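PDB 3AX6: phosphoribosylaminoimidazole carboxylase, ATPase subunit, which probably catalyses the ATP-dependent carboxylation of 5-aminoimidazole ribonucleotide with bicarbonate to N5-carboxyaminoimidazole ribonucleotide, a step of de novo purine synthesis. Local coordinates for residues Glu279-Ile282 and Arg283-Asn287; Met15-Leu18 and Glu19-Met23; Ile216-Lys219 and Tyr220-Ile223; Thr209-Ala212 and Pro213-Glu217. All coordinates share one frame; numbering follows the deposited sequence.

In the fold
The four contacts are all local, each between neighbours along the chain, and they fall into two pairs. Contacts 1 and 2 sit on helices 277-285 and 11-22, which pack against each other; their centres are about 10 Å apart, His281 CD2 meets Met16 CE at 3.5 Å, and both reach the second subunit of the dimer. Contacts 3 and 4 share Ile216 and Glu217: contact 4 leaves strand 209-212, and contact 3 begins helix 218-235. This second pair is nearer the nucleotide, the side chain of Ile216 lying about 10 Å from that of Glu177, an ADP-binding residue. Contacts 1 and 3 are separate, with nearest atoms about 16 Å apart.

Contact 1 of 4, residues Glu279-Ile282 and Arg283-Asn287; sequences EQHI and RAIMN
A Schellman motif closes helix 277-285, and Glu279 and Arg283, whose carbonyl takes part in that motif, form an i to i+4 salt bridge along the same helix. The two side chains run alongside each other, and Glu279 OE2 takes both Arg283 NH2, at 2.8 Å, and Arg283 NE, at 3.0 Å. This oxygen lies at the guanidinium edge, near its plane, while the carboxylate plane is turned 21° from it. With CG anti to the backbone N (chi1 177°), the extended Glu279 chain brings its carboxylate alongside arginine. On another side of the helix, Ile285 CG2 sits over one face of the His281 imidazole, 4.0 Å from its centroid, in a CH-pi contact; His281 NE2 bonds to Thr67 OG1. Ile282 CG2 packs on Met286 CG at 4.1 Å. At the C-terminal end of the helix Asn287, with positive phi, sends its N to Ala284 O at 3.1 Å, and Leu288 N turns back to Arg283 O. Arg283 NH2 also bonds Leu328 O of the second subunit. A leucine in place of Arg283 would probably leave the Glu279 carboxylate without its countercharge and that carbonyl without this donor. The guanidinium thus combines charge pairing within a helix with hydrogen bonding across the dimer.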
ATOM      1  N   GLU A 279       6.288  -0.548  -6.885  1.00 13.98           N
ATOM      2  CA  GLU A 279       7.471  -0.974  -6.156  1.00 13.76           C
ATOM      3  C   GLU A 279       8.435  -1.547  -7.197  1.00 12.49           C
ATOM      4  O   GLU A 279       9.634  -1.290  -7.170  1.00 13.59           O
ATOM      5  CB  GLU A 279       7.142  -2.080  -5.151  1.00 14.81           C
ATOM      6  CG  GLU A 279       8.374  -2.584  -4.421  1.00 13.84           C
ATOM      7  CD  GLU A 279       8.107  -3.792  -3.562  1.00 14.49           C
ATOM      8  OE1 GLU A 279       6.963  -3.946  -3.095  1.00 17.65           O
ATOM      9  OE2 GLU A 279       9.047  -4.578  -3.339  1.00 13.17           O
ATOM     10  N   GLN A 280       7.883  -2.329  -8.117  1.00 11.78           N
ATOM     11  CA  GLN A 280       8.661  -2.975  -9.169  1.00 11.59           C
ATOM     12  C   GLN A 280       9.441  -1.947  -9.985  1.00 10.89           C
ATOM     13  O   GLN A 280      10.617  -2.151 -10.305  1.00 11.66           O
ATOM     14  CB  GLN A 280       7.726  -3.773 -10.084  1.00 10.88           C
ATOM     15  CG  GLN A 280       8.421  -4.815 -10.941  1.00 13.40           C
ATOM     16  CD  GLN A 280       8.988  -5.955 -10.113  1.00 16.03           C
ATOM     17  OE1 GLN A 280       9.983  -5.795  -9.405  1.00 16.00           O
ATOM     18  NE2 GLN A 280       8.343  -7.112 -10.186  1.00 15.52           N
ATOM     19  N   HIS A 281       8.778  -0.841 -10.310  1.00  8.77           N
ATOM     20  CA  HIS A 281       9.391   0.230 -11.080  1.00  8.72           C
ATOM     21  C   HIS A 281      10.597   0.815 -10.348  1.00  8.91           C
ATOM     22  O   HIS A 281      11.639   1.089 -10.963  1.00  9.18           O
ATOM     23  CB  HIS A 281       8.365   1.333 -11.353  1.00  8.02           C
ATOM     24  CG  HIS A 281       8.870   2.418 -12.254  1.00  9.05           C
ATOM     25  ND1 HIS A 281       9.204   2.194 -13.573  1.00  6.54           N
ATOM     26  CD2 HIS A 281       9.110   3.732 -12.020  1.00  6.96           C
ATOM     27  CE1 HIS A 281       9.628   3.323 -14.113  1.00  8.37           C
ATOM     28  NE2 HIS A 281       9.582   4.271 -13.192  1.00 11.23           N
ATOM     29  N   ILE A 282      10.453   1.008  -9.038  1.00  8.52           N
ATOM     30  CA  ILE A 282      11.541   1.551  -8.233  1.00  9.09           C
ATOM     31  C   ILE A 282      12.698   0.562  -8.231  1.00  9.41           C
ATOM     32  O   ILE A 282      13.853   0.948  -8.421  1.00 11.40           O
ATOM     33  CB  ILE A 282      11.114   1.812  -6.764  1.00  9.51           C
ATOM     34  CG1 ILE A 282       9.942   2.798  -6.716  1.00  9.93           C
ATOM     35  CG2 ILE A 282      12.296   2.368  -5.972  1.00  9.20           C
ATOM     36  CD1 ILE A 282      10.188   4.095  -7.456  1.00  9.65           C
ATOM     37  N   ARG A 283      12.388  -0.711  -8.017  1.00  8.42           N
ATOM     38  CA  ARG A 283      13.426  -1.739  -8.020  1.00 10.05           C
ATOM     39  C   ARG A 283      14.200  -1.724  -9.337  1.00 10.71           C
ATOM     40  O   ARG A 283      15.427  -1.774  -9.339  1.00 10.70           O
ATOM     41  CB  ARG A 283      12.831  -3.142  -7.832  1.00  8.66           C
ATOM     42  CG  ARG A 283      12.264  -3.461  -6.442  1.00 10.23           C
ATOM     43  CD  ARG A 283      12.061  -4.968  -6.333  1.00 10.69           C
ATOM     44  NE  ARG A 283      11.245  -5.385  -5.201  1.00 10.01           N
ATOM     45  CZ  ARG A 283      11.498  -6.467  -4.474  1.00 13.78           C
ATOM     46  NH1 ARG A 283      12.547  -7.230  -4.764  1.00 13.80           N
ATOM     47  NH2 ARG A 283      10.705  -6.797  -3.463  1.00 13.95           N
ATOM     48  N   ALA A 284      13.480  -1.640 -10.453  1.00  9.99           N
ATOM     49  CA  ALA A 284      14.118  -1.659 -11.756  1.00 11.42           C
ATOM     50  C   ALA A 284      14.995  -0.447 -12.055  1.00 12.61           C
ATOM     51  O   ALA A 284      16.115  -0.598 -12.550  1.00 12.41           O
ATOM     52  CB  ALA A 284      13.070  -1.833 -12.850  1.00  9.98           C
ATOM     53  N   ILE A 285      14.514   0.754 -11.760  1.00 13.16           N
ATOM     54  CA  ILE A 285      15.329   1.925 -12.063  1.00 15.10           C
ATOM     55  C   ILE A 285      16.513   2.074 -11.109  1.00 16.73           C
ATOM     56  O   ILE A 285      17.466   2.800 -11.406  1.00 18.48           O
ATOM     57  CB  ILE A 285      14.500   3.224 -12.064  1.00 12.68           C
ATOM     58  CG1 ILE A 285      14.080   3.593 -10.641  1.00 12.32           C
ATOM     59  CG2 ILE A 285      13.289   3.052 -12.966  1.00 12.93           C
ATOM     60  CD1 ILE A 285      13.346   4.927 -10.555  1.00  7.45           C
HETATM   61  N   MSE A 286      16.455   1.391  -9.967  1.00 16.00           N
HETATM   62  CA  MSE A 286      17.555   1.442  -9.004  1.00 16.56           C
HETATM   63  C   MSE A 286      18.462   0.221  -9.188  1.00 14.89           C
HETATM   64  O   MSE A 286      19.343  -0.037  -8.372  1.00 16.37           O
HETATM   65  CB  MSE A 286      17.028   1.476  -7.561  1.00 16.57           C
HETATM   66  CG  MSE A 286      16.195   2.699  -7.203  1.00 17.26           C
HETATM   67 SE   MSE A 286      17.022   4.360  -7.725  1.00 22.13          SE
HETATM   68  CE  MSE A 286      18.590   4.268  -6.636  1.00 13.64           C
ATOM     69  N   ASN A 287      18.228  -0.527 -10.263  1.00 13.88           N
ATOM     70  CA  ASN A 287      19.007  -1.721 -10.581  1.00 13.86           C
ATOM     71  C   ASN A 287      19.152  -2.651  -9.379  1.00 14.73           C
ATOM     72  O   ASN A 287      20.247  -3.112  -9.058  1.00 16.04           O
ATOM     73  CB  ASN A 287      20.386  -1.323 -11.118  1.00 15.79           C
ATOM     74  CG  ASN A 287      20.946  -2.342 -12.108  1.00 17.26           C
ATOM     75  OD1 ASN A 287      20.199  -3.036 -12.791  1.00 17.80           O
ATOM     76  ND2 ASN A 287      22.265  -2.419 -12.196  1.00 16.54           N
TER

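Contact 2 of 4, residues Met15-Leu18 and Glu19-Met23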
HETATM    1  N   MSE A  15       1.963   7.623  -6.482  1.00 17.44           N
HETATM    2  CA  MSE A  15       2.052   6.214  -6.126  1.00 18.80           C
HETATM    3  C   MSE A  15       3.497   5.732  -6.217  1.00 17.46           C
HETATM    4  O   MSE A  15       3.925   4.901  -5.419  1.00 18.78           O
HETATM    5  CB  MSE A  15       1.117   5.401  -7.022  1.00 22.82           C
HETATM    6  CG  MSE A  15      -0.337   5.834  -6.850  1.00 27.80           C
HETATM    7 SE   MSE A  15      -1.632   5.065  -8.069  1.00 37.15          SE
HETATM    8  CE  MSE A  15      -2.038   3.478  -7.054  1.00 28.19           C
HETATM    9  N   MSE A  16       4.253   6.264  -7.175  1.00 17.44           N
HETATM   10  CA  MSE A  16       5.671   5.912  -7.317  1.00 18.68           C
HETATM   11  C   MSE A  16       6.414   6.514  -6.117  1.00 17.04           C
HETATM   12  O   MSE A  16       7.238   5.862  -5.477  1.00 14.86           O
HETATM   13  CB  MSE A  16       6.271   6.512  -8.598  1.00 21.05           C
HETATM   14  CG  MSE A  16       5.777   5.935  -9.918  1.00 27.33           C
HETATM   15 SE   MSE A  16       6.507   6.929 -11.434  1.00 34.12          SE
HETATM   16  CE  MSE A  16       8.335   6.936 -10.894  1.00 26.53           C
ATOM     17  N   THR A  17       6.116   7.779  -5.835  1.00 15.68           N
ATOM     18  CA  THR A  17       6.734   8.493  -4.726  1.00 15.74           C
ATOM     19  C   THR A  17       6.604   7.707  -3.415  1.00 16.88           C
ATOM     20  O   THR A  17       7.617   7.421  -2.764  1.00 16.12           O
ATOM     21  CB  THR A  17       6.099   9.905  -4.540  1.00 14.27           C
ATOM     22  OG1 THR A  17       6.407  10.731  -5.671  1.00 10.67           O
ATOM     23  CG2 THR A  17       6.627  10.564  -3.276  1.00 12.89           C
ATOM     24  N   LEU A  18       5.374   7.351  -3.034  1.00 16.73           N
ATOM     25  CA  LEU A  18       5.164   6.614  -1.787  1.00 16.81           C
ATOM     26  C   LEU A  18       5.984   5.329  -1.745  1.00 16.16           C
ATOM     27  O   LEU A  18       6.695   5.079  -0.780  1.00 17.71           O
ATOM     28  CB  LEU A  18       3.682   6.277  -1.571  1.00 16.23           C
ATOM     29  CG  LEU A  18       2.699   7.346  -1.074  1.00 15.95           C
ATOM     30  CD1 LEU A  18       3.257   8.081   0.146  1.00 14.07           C
ATOM     31  CD2 LEU A  18       2.435   8.325  -2.175  1.00 19.80           C
ATOM     32  N   GLU A  19       5.901   4.520  -2.794  1.00 15.14           N
ATOM     33  CA  GLU A  19       6.650   3.267  -2.824  1.00 14.87           C
ATOM     34  C   GLU A  19       8.143   3.500  -2.747  1.00 13.88           C
ATOM     35  O   GLU A  19       8.870   2.694  -2.175  1.00 13.44           O
ATOM     36  CB  GLU A  19       6.323   2.466  -4.088  1.00 13.65           C
ATOM     37  CG  GLU A  19       4.990   1.745  -4.035  1.00 20.10           C
ATOM     38  CD  GLU A  19       4.887   0.805  -2.839  1.00 24.99           C
ATOM     39  OE1 GLU A  19       5.835   0.017  -2.609  1.00 22.63           O
ATOM     40  OE2 GLU A  19       3.856   0.853  -2.128  1.00 28.22           O
ATOM     41  N   ALA A  20       8.600   4.603  -3.325  1.00 14.12           N
ATOM     42  CA  ALA A  20      10.019   4.920  -3.317  1.00 12.88           C
ATOM     43  C   ALA A  20      10.469   5.257  -1.898  1.00 13.57           C
ATOM     44  O   ALA A  20      11.476   4.743  -1.414  1.00 12.94           O
ATOM     45  CB  ALA A  20      10.297   6.088  -4.263  1.00 12.86           C
ATOM     46  N   LYS A  21       9.717   6.120  -1.224  1.00 13.89           N
ATOM     47  CA  LYS A  21      10.067   6.488   0.140  1.00 14.16           C
ATOM     48  C   LYS A  21       9.975   5.263   1.038  1.00 15.30           C
ATOM     49  O   LYS A  21      10.728   5.138   2.001  1.00 15.41           O
ATOM     50  CB  LYS A  21       9.149   7.599   0.641  1.00 12.11           C
ATOM     51  CG  LYS A  21       9.299   8.875  -0.180  1.00 11.99           C
ATOM     52  CD  LYS A  21       8.474  10.033   0.372  1.00 14.57           C
ATOM     53  CE  LYS A  21       8.929  10.425   1.777  1.00 13.03           C
ATOM     54  NZ  LYS A  21      10.379  10.724   1.829  1.00 14.14           N
ATOM     55  N   LYS A  22       9.058   4.356   0.708  1.00 16.15           N
ATOM     56  CA  LYS A  22       8.889   3.122   1.472  1.00 18.79           C
ATOM     57  C   LYS A  22      10.153   2.265   1.430  1.00 19.76           C
ATOM     58  O   LYS A  22      10.434   1.520   2.365  1.00 19.77           O
ATOM     59  CB  LYS A  22       7.739   2.286   0.916  1.00 19.99           C
ATOM     60  CG  LYS A  22       6.378   2.540   1.527  1.00 21.84           C
ATOM     61  CD  LYS A  22       5.406   1.427   1.113  1.00 24.31           C
ATOM     62  CE  LYS A  22       5.972   0.044   1.461  1.00 25.08           C
ATOM     63  NZ  LYS A  22       5.061  -1.074   1.110  1.00 25.00           N
HETATM   64  N   MSE A  23      10.907   2.364   0.339  1.00 19.52           N
HETATM   65  CA  MSE A  23      12.118   1.568   0.192  1.00 20.56           C
HETATM   66  C   MSE A  23      13.322   2.310   0.761  1.00 19.18           C
HETATM   67  O   MSE A  23      14.456   1.851   0.645  1.00 17.17           O
HETATM   68  CB  MSE A  23      12.338   1.217  -1.284  1.00 23.35           C
HETATM   69  CG  MSE A  23      13.163  -0.047  -1.515  1.00 27.77           C
HETATM   70 SE   MSE A  23      13.117  -0.676  -3.365  1.00 35.94          SE
HETATM   71  CE  MSE A  23      11.189  -0.809  -3.548  1.00 28.12           C
TER
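From Met15 to Lys22 the backbone keeps the i to i+4 ladder of an alpha-helix, with Ala20 N bonded to Met16 O at 2.8 Å and Lys21 N to Thr17 O at 2.9 Å. This is helix 11-22, the crossover of a beta-alpha-beta unit between parallel strands 3-7 and 26-31, in the preATP-grasp domain, which belongs to the Rossmann-like families. The side chains of Thr17 and Lys21 run along the same side of the helix, one turn apart. The threonine methyl CG2 stands anti to the backbone N while OG1 lies beside that nitrogen (chi1 -66°), which lets the hydroxyl bond Gly13 O one turn back and gives the methyl to the lysine, whose CD it meets at 4.1 Å. Beyond CD the lysine bends at chi3 and chi4, and its NZ forms a salt bridge with Asp43. On another side, Glu19 folds its CG close to Met15 O, at 3.6 Å, and its bent chain faces Lys22 across a long ion pair. Met16 turns to helix 277-285, and Lys22 packs on His331 of the second subunit. Ala20 brings little bulk, yet its methyl is close to two carbonyls of the preceding turn: CB is 3.3 Å from Met16 O and equally far from Thr17 O.

Contact 3 of 4, residues Ile216-Lys219 and Tyr220-Ile223; sequences IEEK and YSKI
Tyr220 carries the largest share of the meeting with residues 216-219. Its N donates to Glu217 O at 2.7 Å, from well above the carbonyl plane, and its CB touches Ile216 CD1 at 3.8 Å. The phenol ring lies alongside Lys219, whose CG and CE both stand over one face; CE is 3.9 Å from the ring centroid, a CH-pi contact. That overlap depends on the lysine CG sitting between the backbone N and the carbonyl carbon (chi1 71°), from where the extended chain runs across the ring toward the hydroxyl. Ser221 follows, in the first turn of helix 218-235, for which Glu217 is the N-cap residue; the helix lies within the ATP-grasp domain and rests on Leu247 and Ile253 of the neighbouring strands. Ser221 N makes a weak bond to Glu217 O, and Ile216 CG1 approaches Ser221 OG to 3.4 Å. A water links this hydroxyl to the loop, 2.5 Å from Ser221 OG and donating to Ile216 O at 2.9 Å. Lys222 N bonds Glu218 O at 3.0 Å, while its NZ pairs with Glu226. Ile223 N reaches Lys219 O in a weak bond, and the isoleucine CG1 passes the same oxygen at 3.6 Å.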
ATOM      1  N   ILE A 216      -8.422 -16.035 -21.285  1.00 15.42           N
ATOM      2  CA  ILE A 216      -7.986 -16.552 -22.575  1.00 15.82           C
ATOM      3  C   ILE A 216      -7.292 -17.889 -22.388  1.00 17.16           C
ATOM      4  O   ILE A 216      -6.783 -18.191 -21.305  1.00 17.27           O
ATOM      5  CB  ILE A 216      -6.992 -15.600 -23.257  1.00 13.07           C
ATOM      6  CG1 ILE A 216      -5.793 -15.365 -22.331  1.00 10.57           C
ATOM      7  CG2 ILE A 216      -7.702 -14.300 -23.643  1.00 12.56           C
ATOM      8  CD1 ILE A 216      -4.663 -14.589 -22.976  1.00 10.74           C
ATOM      9  N   GLU A 217      -7.267 -18.691 -23.445  1.00 18.26           N
ATOM     10  CA  GLU A 217      -6.611 -19.981 -23.365  1.00 20.26           C
ATOM     11  C   GLU A 217      -5.146 -19.786 -22.968  1.00 21.27           C
ATOM     12  O   GLU A 217      -4.469 -18.886 -23.467  1.00 22.07           O
ATOM     13  CB  GLU A 217      -6.711 -20.700 -24.707  1.00 22.05           C
ATOM     14  CG  GLU A 217      -8.124 -21.074 -25.097  1.00 23.38           C
ATOM     15  CD  GLU A 217      -8.157 -22.067 -26.236  1.00 24.95           C
ATOM     16  OE1 GLU A 217      -7.360 -23.029 -26.197  1.00 24.38           O
ATOM     17  OE2 GLU A 217      -8.983 -21.898 -27.160  1.00 27.89           O
ATOM     18  N   GLU A 218      -4.667 -20.625 -22.060  1.00 21.79           N
ATOM     19  CA  GLU A 218      -3.291 -20.537 -21.597  1.00 23.41           C
ATOM     20  C   GLU A 218      -2.268 -20.405 -22.739  1.00 23.03           C
ATOM     21  O   GLU A 218      -1.223 -19.772 -22.571  1.00 22.03           O
ATOM     22  CB  GLU A 218      -2.967 -21.755 -20.728  1.00 27.76           C
ATOM     23  CG  GLU A 218      -1.512 -21.853 -20.288  1.00 34.68           C
ATOM     24  CD  GLU A 218      -1.064 -20.676 -19.428  1.00 39.27           C
ATOM     25  OE1 GLU A 218      -1.583 -20.522 -18.298  1.00 42.43           O
ATOM     26  OE2 GLU A 218      -0.190 -19.904 -19.884  1.00 40.91           O
ATOM     27  N   LYS A 219      -2.559 -20.986 -23.901  1.00 21.08           N
ATOM     28  CA  LYS A 219      -1.617 -20.888 -25.009  1.00 19.03           C
ATOM     29  C   LYS A 219      -1.421 -19.427 -25.391  1.00 18.62           C
ATOM     30  O   LYS A 219      -0.311 -19.003 -25.697  1.00 18.33           O
ATOM     31  CB  LYS A 219      -2.106 -21.691 -26.229  1.00 19.12           C
ATOM     32  CG  LYS A 219      -3.312 -21.112 -26.968  1.00 18.34           C
ATOM     33  CD  LYS A 219      -3.846 -22.099 -27.995  1.00 17.83           C
ATOM     34  CE  LYS A 219      -5.131 -21.594 -28.630  1.00 20.89           C
ATOM     35  NZ  LYS A 219      -5.789 -22.623 -29.487  1.00 19.96           N
ATOM     36  N   TYR A 220      -2.497 -18.651 -25.364  1.00 17.78           N
ATOM     37  CA  TYR A 220      -2.395 -17.243 -25.721  1.00 19.15           C
ATOM     38  C   TYR A 220      -1.661 -16.443 -24.650  1.00 19.04           C
ATOM     39  O   TYR A 220      -0.849 -15.582 -24.971  1.00 20.19           O
ATOM     40  CB  TYR A 220      -3.785 -16.655 -25.983  1.00 18.51           C
ATOM     41  CG  TYR A 220      -4.445 -17.215 -27.230  1.00 19.69           C
ATOM     42  CD1 TYR A 220      -3.777 -17.215 -28.461  1.00 18.84           C
ATOM     43  CD2 TYR A 220      -5.731 -17.754 -27.180  1.00 19.90           C
ATOM     44  CE1 TYR A 220      -4.377 -17.743 -29.610  1.00 15.36           C
ATOM     45  CE2 TYR A 220      -6.337 -18.280 -28.321  1.00 18.00           C
ATOM     46  CZ  TYR A 220      -5.655 -18.272 -29.529  1.00 16.82           C
ATOM     47  OH  TYR A 220      -6.258 -18.808 -30.647  1.00 19.61           O
ATOM     48  N   SER A 221      -1.937 -16.745 -23.383  1.00 19.12           N
ATOM     49  CA  SER A 221      -1.294 -16.071 -22.253  1.00 20.33           C
ATOM     50  C   SER A 221       0.220 -16.247 -22.318  1.00 18.92           C
ATOM     51  O   SER A 221       0.979 -15.305 -22.089  1.00 16.08           O
ATOM     52  CB  SER A 221      -1.788 -16.661 -20.932  1.00 21.64           C
ATOM     53  OG  SER A 221      -3.161 -16.984 -21.006  1.00 28.22           O
ATOM     54  N   LYS A 222       0.648 -17.469 -22.620  1.00 19.14           N
ATOM     55  CA  LYS A 222       2.065 -17.786 -22.710  1.00 19.46           C
ATOM     56  C   LYS A 222       2.752 -16.963 -23.799  1.00 17.85           C
ATOM     57  O   LYS A 222       3.825 -16.399 -23.577  1.00 17.97           O
ATOM     58  CB  LYS A 222       2.244 -19.283 -22.970  1.00 23.21           C
ATOM     59  CG  LYS A 222       3.693 -19.743 -23.084  1.00 28.24           C
ATOM     60  CD  LYS A 222       3.785 -21.265 -23.022  1.00 32.32           C
ATOM     61  CE  LYS A 222       5.204 -21.763 -23.267  1.00 33.99           C
ATOM     62  NZ  LYS A 222       5.661 -21.448 -24.654  1.00 36.80           N
ATOM     63  N   ILE A 223       2.130 -16.886 -24.970  1.00 17.20           N
ATOM     64  CA  ILE A 223       2.688 -16.122 -26.083  1.00 16.90           C
ATOM     65  C   ILE A 223       2.661 -14.612 -25.822  1.00 15.32           C
ATOM     66  O   ILE A 223       3.583 -13.900 -26.209  1.00 14.29           O
ATOM     67  CB  ILE A 223       1.922 -16.425 -27.398  1.00 19.08           C
ATOM     68  CG1 ILE A 223       2.251 -17.846 -27.865  1.00 19.07           C
ATOM     69  CG2 ILE A 223       2.276 -15.388 -28.478  1.00 17.72           C
ATOM     70  CD1 ILE A 223       1.517 -18.263 -29.137  1.00 20.30           C
TER
HETATM   71  O   HOH W   1      -4.577 -18.258 -19.465  1.00 22.49           O

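Contact 4 of 4, residues Thr209-Ala212 and Pro213-Glu217; sequences TVIA and PARIE
Ile211 and Arg215 meet where strand 209-212 of the ATP-grasp domain gives way to the loop before helix 218-235. Strand 209-212 runs antiparallel between strands 190-198 and 299-305 of the large sheet, and the peptide bond joining Ala212 to Pro213 is cis. That bond bends the chain sharply, bringing the two CA atoms of Ala212 and Pro213 to 2.9 Å, and an inverse gamma turn centred on Arg215 follows. The Ile211 side chain points toward the loop, and its branches divide the work. From CB, the CG2 methyl stands anti to the backbone N and reaches the arginine shaft, 3.7 Å from Arg215 CD, with Pro213 O near the same methyl at 3.8 Å. The other branch leads through CG1, which lies beside the backbone N (chi1 -61°), to CD1. This methyl also approaches Arg215 CD, at 3.8 Å, and then passes along the guanidinium, 3.9 Å from Arg215 CZ. Both branches thus meet the arginine methylene from the same side. Arg215 bends at chi2 and chi3, which carries its charged end past the CD1 methyl, to Glu197 and Glu355, salt-bridged to NH1 and NH2. Two acids and an apolar side chain thus fix the guanidinium between the sheet and helix 354-364. A methionine in place of Arg215 would probably leave both glutamates without their shared positive partner and loosen the tie to that helix. The approach is tightest at the end of the isoleucine, where Ile211 CD1 stands 3.4 Å from Arg215 NH1.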
ATOM      1  N   THR A 209     -12.100  -1.196 -17.846  1.00 33.45           N
ATOM      2  CA  THR A 209     -12.117  -2.081 -16.689  1.00 30.49           C
ATOM      3  C   THR A 209     -11.169  -3.243 -17.021  1.00 26.79           C
ATOM      4  O   THR A 209     -11.265  -3.842 -18.091  1.00 25.23           O
ATOM      5  CB  THR A 209     -13.552  -2.603 -16.421  1.00 30.24           C
ATOM      6  OG1 THR A 209     -13.498  -3.900 -15.817  1.00 31.72           O
ATOM      7  CG2 THR A 209     -14.334  -2.678 -17.709  1.00 34.27           C
ATOM      8  N   VAL A 210     -10.249  -3.543 -16.111  1.00 22.53           N
ATOM      9  CA  VAL A 210      -9.275  -4.608 -16.323  1.00 18.02           C
ATOM     10  C   VAL A 210      -9.636  -5.909 -15.605  1.00 16.65           C
ATOM     11  O   VAL A 210     -10.117  -5.894 -14.472  1.00 15.04           O
ATOM     12  CB  VAL A 210      -7.863  -4.144 -15.863  1.00 18.84           C
ATOM     13  CG1 VAL A 210      -6.849  -5.264 -16.019  1.00 15.82           C
ATOM     14  CG2 VAL A 210      -7.436  -2.938 -16.670  1.00 18.48           C
ATOM     15  N   ILE A 211      -9.405  -7.033 -16.280  1.00 14.67           N
ATOM     16  CA  ILE A 211      -9.681  -8.346 -15.713  1.00 13.68           C
ATOM     17  C   ILE A 211      -8.367  -9.100 -15.578  1.00 13.98           C
ATOM     18  O   ILE A 211      -7.665  -9.319 -16.562  1.00 14.71           O
ATOM     19  CB  ILE A 211     -10.622  -9.182 -16.611  1.00 13.73           C
ATOM     20  CG1 ILE A 211     -11.978  -8.482 -16.770  1.00 12.82           C
ATOM     21  CG2 ILE A 211     -10.819 -10.560 -15.997  1.00 13.65           C
ATOM     22  CD1 ILE A 211     -12.889  -9.124 -17.809  1.00 10.28           C
ATOM     23  N   ALA A 212      -8.037  -9.499 -14.357  1.00 14.24           N
ATOM     24  CA  ALA A 212      -6.797 -10.222 -14.098  1.00 14.33           C
ATOM     25  C   ALA A 212      -7.087 -11.561 -13.438  1.00 14.12           C
ATOM     26  O   ALA A 212      -7.704 -11.608 -12.377  1.00 14.90           O
ATOM     27  CB  ALA A 212      -5.887  -9.384 -13.191  1.00 14.85           C
ATOM     28  N   PRO A 213      -6.660 -12.671 -14.063  1.00 13.23           N
ATOM     29  CA  PRO A 213      -5.939 -12.722 -15.339  1.00 14.69           C
ATOM     30  C   PRO A 213      -6.918 -12.764 -16.512  1.00 15.32           C
ATOM     31  O   PRO A 213      -8.086 -13.124 -16.346  1.00 13.83           O
ATOM     32  CB  PRO A 213      -5.126 -14.007 -15.220  1.00 15.17           C
ATOM     33  CG  PRO A 213      -6.052 -14.895 -14.442  1.00 15.45           C
ATOM     34  CD  PRO A 213      -6.572 -13.966 -13.363  1.00 13.93           C
ATOM     35  N   ALA A 214      -6.441 -12.388 -17.692  1.00 15.10           N
ATOM     36  CA  ALA A 214      -7.288 -12.380 -18.879  1.00 15.00           C
ATOM     37  C   ALA A 214      -7.950 -13.741 -19.050  1.00 14.98           C
ATOM     38  O   ALA A 214      -7.347 -14.776 -18.764  1.00 16.52           O
ATOM     39  CB  ALA A 214      -6.460 -12.037 -20.110  1.00 15.51           C
ATOM     40  N   ARG A 215      -9.199 -13.739 -19.502  1.00 14.03           N
ATOM     41  CA  ARG A 215      -9.911 -14.990 -19.706  1.00 14.63           C
ATOM     42  C   ARG A 215      -9.616 -15.476 -21.116  1.00 15.42           C
ATOM     43  O   ARG A 215     -10.434 -15.330 -22.026  1.00 12.89           O
ATOM     44  CB  ARG A 215     -11.408 -14.785 -19.510  1.00 12.16           C
ATOM     45  CG  ARG A 215     -11.726 -14.107 -18.199  1.00 12.92           C
ATOM     46  CD  ARG A 215     -12.484 -12.844 -18.461  1.00 14.38           C
ATOM     47  NE  ARG A 215     -13.904 -13.049 -18.262  1.00 13.38           N
ATOM     48  CZ  ARG A 215     -14.849 -12.369 -18.894  1.00 12.85           C
ATOM     49  NH1 ARG A 215     -14.525 -11.433 -19.781  1.00 12.82           N
ATOM     50  NH2 ARG A 215     -16.120 -12.620 -18.623  1.00 14.39           N
ATOM     51  N   ILE A 216      -8.422 -16.035 -21.285  1.00 15.42           N
ATOM     52  CA  ILE A 216      -7.986 -16.552 -22.575  1.00 15.82           C
ATOM     53  C   ILE A 216      -7.292 -17.889 -22.388  1.00 17.16           C
ATOM     54  O   ILE A 216      -6.783 -18.191 -21.305  1.00 17.27           O
ATOM     55  CB  ILE A 216      -6.992 -15.600 -23.257  1.00 13.07           C
ATOM     56  CG1 ILE A 216      -5.793 -15.365 -22.331  1.00 10.57           C
ATOM     57  CG2 ILE A 216      -7.702 -14.300 -23.643  1.00 12.56           C
ATOM     58  CD1 ILE A 216      -4.663 -14.589 -22.976  1.00 10.74           C
ATOM     59  N   GLU A 217      -7.267 -18.691 -23.445  1.00 18.26           N
ATOM     60  CA  GLU A 217      -6.611 -19.981 -23.365  1.00 20.26           C
ATOM     61  C   GLU A 217      -5.146 -19.786 -22.968  1.00 21.27           C
ATOM     62  O   GLU A 217      -4.469 -18.886 -23.467  1.00 22.07           O
ATOM     63  CB  GLU A 217      -6.711 -20.700 -24.707  1.00 22.05           C
ATOM     64  CG  GLU A 217      -8.124 -21.074 -25.097  1.00 23.38           C
ATOM     65  CD  GLU A 217      -8.157 -22.067 -26.236  1.00 24.95           C
ATOM     66  OE1 GLU A 217      -7.360 -23.029 -26.197  1.00 24.38           O
ATOM     67  OE2 GLU A 217      -8.983 -21.898 -27.160  1.00 27.89           O
TER